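Local coordinates for extracellular solute-binding protein, family 1 (Trichodesmium erythraeum IMS101, PDB 6G7N), which binds ferric iron and probably delivers it, as the extracellular solute-binding component, to an ABC transporter for uptake into the cell, at residues S148-H153 with A304-L309; A183-I188 with D215-F220. All blocks are in the same frame, centred on the assembly; numbering follows the deposited sequence.

Contact 1 (S148-H153 with A304-L309); sequences SLIEIH and ADAIKL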
loop_
_atom_site.group_PDB
_atom_site.type_symbol
_atom_site.label_atom_id
_atom_site.label_comp_id
_atom_site.label_asym_id
_atom_site.label_seq_id
_atom_site.Cartn_x
_atom_site.Cartn_y
_atom_site.Cartn_z
ATOM N N SER A 148 1.805 -0.805 -12.633
ATOM C CA SER A 148 0.592 -0.144 -13.139
ATOM C C SER A 148 0.853 0.624 -14.442
ATOM O O SER A 148 0.012 0.652 -15.346
ATOM C CB SER A 148 -0.045 0.739 -12.062
ATOM O OG SER A 148 0.545 2.005 -11.944
ATOM N N LEU A 149 2.024 1.261 -14.522
ATOM C CA LEU A 149 2.389 2.026 -15.718
ATOM C C LEU A 149 2.677 1.112 -16.911
ATOM O O LEU A 149 2.339 1.448 -18.052
ATOM C CB LEU A 149 3.561 2.961 -15.426
ATOM C CG LEU A 149 3.253 4.065 -14.409
ATOM C CD1 LEU A 149 4.527 4.770 -13.991
ATOM C CD2 LEU A 149 2.247 5.048 -14.961
ATOM N N ILE A 150 3.267 -0.063 -16.667
ATOM C CA ILE A 150 3.456 -1.035 -17.731
ATOM C C ILE A 150 2.112 -1.579 -18.217
ATOM O O ILE A 150 1.899 -1.739 -19.420
ATOM C CB ILE A 150 4.372 -2.191 -17.266
ATOM C CG1 ILE A 150 5.790 -1.678 -16.977
ATOM C CG2 ILE A 150 4.406 -3.303 -18.316
ATOM C CD1 ILE A 150 6.629 -2.667 -16.217
ATOM N N GLU A 151 1.195 -1.840 -17.294
ATOM C CA GLU A 151 -0.148 -2.275 -17.688
ATOM C C GLU A 151 -0.806 -1.262 -18.622
ATOM O O GLU A 151 -1.415 -1.641 -19.616
ATOM C CB GLU A 151 -0.987 -2.511 -16.458
ATOM C CG GLU A 151 -2.447 -2.863 -16.712
ATOM C CD GLU A 151 -2.738 -4.249 -17.215
ATOM O OE1 GLU A 151 -1.794 -5.042 -17.399
ATOM O OE2 GLU A 151 -3.941 -4.565 -17.398
ATOM N N ILE A 152 -0.724 0.030 -18.285
ATOM C CA ILE A 152 -1.333 1.052 -19.133
ATOM C C ILE A 152 -0.598 1.192 -20.469
ATOM O O ILE A 152 -1.202 1.104 -21.537
ATOM C CB ILE A 152 -1.388 2.430 -18.443
ATOM C CG1 ILE A 152 -2.252 2.430 -17.167
ATOM C CG2 ILE A 152 -1.841 3.493 -19.403
ATOM C CD1 ILE A 152 -3.714 2.197 -17.367
ATOM N N HIS A 153 0.710 1.394 -20.403
ATOM C CA HIS A 153 1.452 1.908 -21.549
ATOM C C HIS A 153 2.139 0.854 -22.383
ATOM O O HIS A 153 2.510 1.164 -23.512
ATOM C CB HIS A 153 2.483 2.930 -21.053
ATOM C CG HIS A 153 1.865 4.126 -20.415
ATOM N ND1 HIS A 153 1.102 5.030 -21.123
ATOM C CD2 HIS A 153 1.878 4.545 -19.133
ATOM C CE1 HIS A 153 0.684 5.972 -20.287
ATOM N NE2 HIS A 153 1.160 5.717 -19.080
ATOM N N ALA A 304 7.282 -8.788 -11.953
ATOM C CA ALA A 304 8.549 -9.190 -12.584
ATOM C C ALA A 304 8.926 -8.247 -13.719
ATOM O O ALA A 304 10.109 -7.894 -13.883
ATOM C CB ALA A 304 8.469 -10.625 -13.090
ATOM N N ASP A 305 7.944 -7.801 -14.494
ATOM C CA ASP A 305 8.195 -6.853 -15.581
ATOM C C ASP A 305 8.670 -5.508 -15.037
ATOM O O ASP A 305 9.546 -4.870 -15.616
ATOM C CB ASP A 305 6.938 -6.665 -16.452
ATOM C CG ASP A 305 6.668 -7.839 -17.444
ATOM O OD1 ASP A 305 7.459 -8.780 -17.533
ATOM O OD2 ASP A 305 5.662 -7.775 -18.187
ATOM N N ALA A 306 8.113 -5.075 -13.915
ATOM C CA ALA A 306 8.556 -3.860 -13.264
ATOM C C ALA A 306 10.012 -3.924 -12.837
ATOM O O ALA A 306 10.802 -3.008 -13.079
ATOM C CB ALA A 306 7.652 -3.502 -12.084
ATOM N N ILE A 307 10.401 -5.035 -12.210
ATOM C CA ILE A 307 11.785 -5.252 -11.800
ATOM C C ILE A 307 12.710 -5.184 -13.029
ATOM O O ILE A 307 13.764 -4.547 -12.984
ATOM C CB ILE A 307 11.912 -6.568 -11.017
ATOM C CG1 ILE A 307 11.200 -6.440 -9.662
ATOM C CG2 ILE A 307 13.365 -6.976 -10.860
ATOM C CD1 ILE A 307 11.077 -7.739 -8.885
ATOM N N LYS A 308 12.340 -5.889 -14.086
ATOM C CA LYS A 308 13.126 -5.882 -15.327
ATOM C C LYS A 308 13.291 -4.472 -15.891
ATOM O O LYS A 308 14.390 -4.061 -16.240
ATOM C CB LYS A 308 12.500 -6.819 -16.374
ATOM C CG LYS A 308 13.221 -6.836 -17.714
ATOM C CD LYS A 308 12.442 -7.655 -18.723
ATOM C CE LYS A 308 12.755 -7.234 -20.146
ATOM N NZ LYS A 308 12.283 -8.274 -21.098
ATOM N N LEU A 309 12.190 -3.727 -15.963
ATOM C CA LEU A 309 12.240 -2.376 -16.500
ATOM C C LEU A 309 13.134 -1.477 -15.655
ATOM O O LEU A 309 13.961 -0.717 -16.179
ATOM C CB LEU A 309 10.813 -1.799 -16.609
ATOM C CG LEU A 309 10.704 -0.359 -17.059
ATOM C CD1 LEU A 309 9.257 -0.035 -17.356
ATOM C CD2 LEU A 309 11.067 0.573 -15.941
#

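Contact 2 (A183-I188 with D215-F220); sequences AVAAGI and DKVGMF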
loop_
_atom_site.group_PDB
_atom_site.type_symbol
_atom_site.label_atom_id
_atom_site.label_comp_id
_atom_site.label_asym_id
_atom_site.label_seq_id
_atom_site.Cartn_x
_atom_site.Cartn_y
_atom_site.Cartn_z
ATOM N N ALA A 183 13.568 14.958 2.519
ATOM C CA ALA A 183 14.428 15.524 1.486
ATOM C C ALA A 183 13.687 16.601 0.701
ATOM O O ALA A 183 14.277 17.623 0.329
ATOM C CB ALA A 183 14.965 14.427 0.574
ATOM N N VAL A 184 12.399 16.395 0.443
ATOM C CA VAL A 184 11.584 17.421 -0.211
ATOM C C VAL A 184 11.466 18.677 0.672
ATOM O O VAL A 184 11.677 19.799 0.208
ATOM C CB VAL A 184 10.203 16.864 -0.586
ATOM C CG1 VAL A 184 9.255 17.951 -1.037
ATOM C CG2 VAL A 184 10.331 15.803 -1.680
ATOM N N ALA A 185 11.184 18.490 1.959
ATOM C CA ALA A 185 11.106 19.613 2.904
ATOM C C ALA A 185 12.423 20.382 2.952
ATOM O O ALA A 185 12.418 21.616 3.049
ATOM C CB ALA A 185 10.758 19.117 4.307
ATOM N N ALA A 186 13.543 19.658 2.914
ATOM C CA ALA A 186 14.892 20.262 3.053
ATOM C C ALA A 186 15.435 20.885 1.776
ATOM O O ALA A 186 16.499 21.481 1.799
ATOM C CB ALA A 186 15.872 19.223 3.533
ATOM N N GLY A 187 14.744 20.704 0.663
ATOM C CA GLY A 187 15.172 21.274 -0.607
ATOM C C GLY A 187 16.126 20.428 -1.416
ATOM O O GLY A 187 16.623 20.886 -2.450
ATOM N N ILE A 188 16.384 19.196 -0.995
ATOM C CA ILE A 188 17.227 18.278 -1.761
ATOM C C ILE A 188 16.506 17.916 -3.071
ATOM O O ILE A 188 17.125 17.799 -4.137
ATOM C CB ILE A 188 17.549 17.036 -0.904
ATOM C CG1 ILE A 188 18.426 17.449 0.288
ATOM C CG2 ILE A 188 18.203 15.948 -1.737
ATOM C CD1 ILE A 188 18.585 16.394 1.338
ATOM N N ASP A 215 4.543 20.500 7.645
ATOM C CA ASP A 215 4.004 21.786 7.236
ATOM C C ASP A 215 4.613 22.326 5.941
ATOM O O ASP A 215 3.993 23.144 5.292
ATOM C CB ASP A 215 4.268 22.816 8.331
ATOM N N LYS A 216 5.811 21.852 5.596
ATOM C CA LYS A 216 6.536 22.261 4.387
ATOM C C LYS A 216 6.224 21.447 3.136
ATOM O O LYS A 216 6.674 21.826 2.036
ATOM C CB LYS A 216 8.043 22.160 4.619
ATOM C CG LYS A 216 8.546 23.209 5.592
ATOM C CD LYS A 216 9.995 22.996 5.961
ATOM C CE LYS A 216 10.546 24.165 6.766
ATOM N NZ LYS A 216 11.101 25.159 5.819
ATOM N N VAL A 217 5.495 20.333 3.295
ATOM C CA VAL A 217 5.271 19.379 2.208
ATOM C C VAL A 217 3.790 19.155 1.990
ATOM O O VAL A 217 3.053 18.869 2.951
ATOM C CB VAL A 217 5.964 18.042 2.525
ATOM C CG1 VAL A 217 5.697 16.994 1.435
ATOM C CG2 VAL A 217 7.458 18.245 2.707
ATOM N N GLY A 218 3.354 19.315 0.745
ATOM C CA GLY A 218 1.991 19.032 0.358
ATOM C C GLY A 218 1.882 17.667 -0.294
ATOM O O GLY A 218 2.888 17.080 -0.683
ATOM N N MET A 219 0.640 17.216 -0.399
ATOM C CA MET A 219 0.295 15.946 -1.044
ATOM C C MET A 219 -0.587 16.214 -2.235
ATOM O O MET A 219 -1.626 16.840 -2.086
ATOM C CB MET A 219 -0.492 15.086 -0.050
ATOM C CG MET A 219 -1.124 13.864 -0.678
ATOM S SD MET A 219 -1.758 12.736 0.567
ATOM C CE MET A 219 -0.431 12.749 1.721
ATOM N N PHE A 220 -0.198 15.692 -3.404
ATOM C CA PHE A 220 -0.950 15.857 -4.640
ATOM C C PHE A 220 -1.350 14.470 -5.162
ATOM O O PHE A 220 -0.493 13.612 -5.366
ATOM C CB PHE A 220 -0.104 16.601 -5.677
ATOM C CG PHE A 220 -0.819 16.940 -6.950
ATOM C CD1 PHE A 220 -1.558 18.107 -7.066
ATOM C CD2 PHE A 220 -0.800 16.060 -8.017
ATOM C CE1 PHE A 220 -2.201 18.425 -8.245
ATOM C CE2 PHE A 220 -1.461 16.368 -9.192
ATOM C CZ PHE A 220 -2.164 17.542 -9.302
#

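Contact 1 (S148-H153 with A304-L309)
Ile150 reaches across from helix 140-167 and lays its ethyl arm on helix 303-312, where Asp305, Ala306 and Leu309 receive it. Every close approach between residues 148-153 and 304-309 involves this isoleucine. Its CG1 stands anti to the carbonyl carbon (chi1 -65°), and an extended chi2 carries CD1 towards the other helix. That methyl comes to rest against main chain: CD1 lies 3.6 Å from Ala306 N and 3.7 Å from the carbonyl carbon of Asp305. The flanking CB atoms are slightly farther, with Asp305 CB at 4.0 Å and Ala306 CB at 4.3 Å from Ile150 CD1. One turn on, Leu309 has CG anti to its backbone N (chi1 176°), and this together with an extended chi2 brings CD1 alongside the isoleucine; Leu309 CD1 is 3.9 Å from Ile150 CG1, and the two side chains run past each other in opposite senses. Ile150 and Ala306 form the closest CA pair, 7.3 Å apart, consistent with the small side chain of Ala306 at this point, while the local axes stay 9.8 Å apart at 96°. Ala306 also touches Ile146, and Leu309 touches Ala162, both on helix 140-167, which extends the apolar seam beyond the isoleucine. This is nearly perpendicular helix-helix packing, joining the long helix 140-167 to the C-terminal helix 303-312 in a periplasmic-binding-protein fold.

Contact 2 (A183-I188 with D215-F220)
Val217 opens strand 217-220 of the mixed sheet in this periplasmic-binding-protein fold, and its side chain packs on Val184 and Ala185 in the last turn of helix 177-186. The apolar contacts centre on one methyl: Val217 CG2 lies 3.8 Å from Ala185 CB and 4.2 Å from Val184 CG1. Because chi1 of Val217 is 177°, CG2 is anti to the carbonyl carbon and faces the helix; the two valine side chains cross at about a right angle. Lys216 adds only aliphatic surface, its CB standing 4.1 Å from Ala185 CB.

The hydrogen bonds lie within the helix end or run to strand 96-108. The helix ends in a Schellman motif: Gly187, with positive phi (88°), follows the last turn, Ile188 N bonds to Ala183 O at 2.9 Å, and Gly187 N bonds to Val184 O at 3.2 Å. Val184 O also accepts a hydrogen bond from Asn108 ND2, linking the helix end to strand 96-108. That same strand bonds the backbone of Gly218 and Phe220 through Tyr107 and Ile105, so one neighbour serves both segments. On the solvent-exposed side, the methylene CD of Lys216 passes 4.0 Å from Ala185 O.

Overall arrangement
Contacts 1 and 2 are separate packing sites, with centres 28 Å apart and nearest atoms about 13 Å apart. They share no secondary-structure element, although helix 140-167 of contact 1 is followed directly in the chain by helix 177-186 of contact 2, and contact 2 as a whole is nested inside the loop that contact 1 closes. Contact 1 is the more buried, with three of its four touching residues buried; contact 2 has two buried, and Lys216 is exposed. Both depend on apolar packing between their segments and bury similar areas, 148 and 163 Å². The difference lies in the setting: contact 1 joins two helices, whereas contact 2 sets a helix end against the start of a sheet strand and the residue just before it.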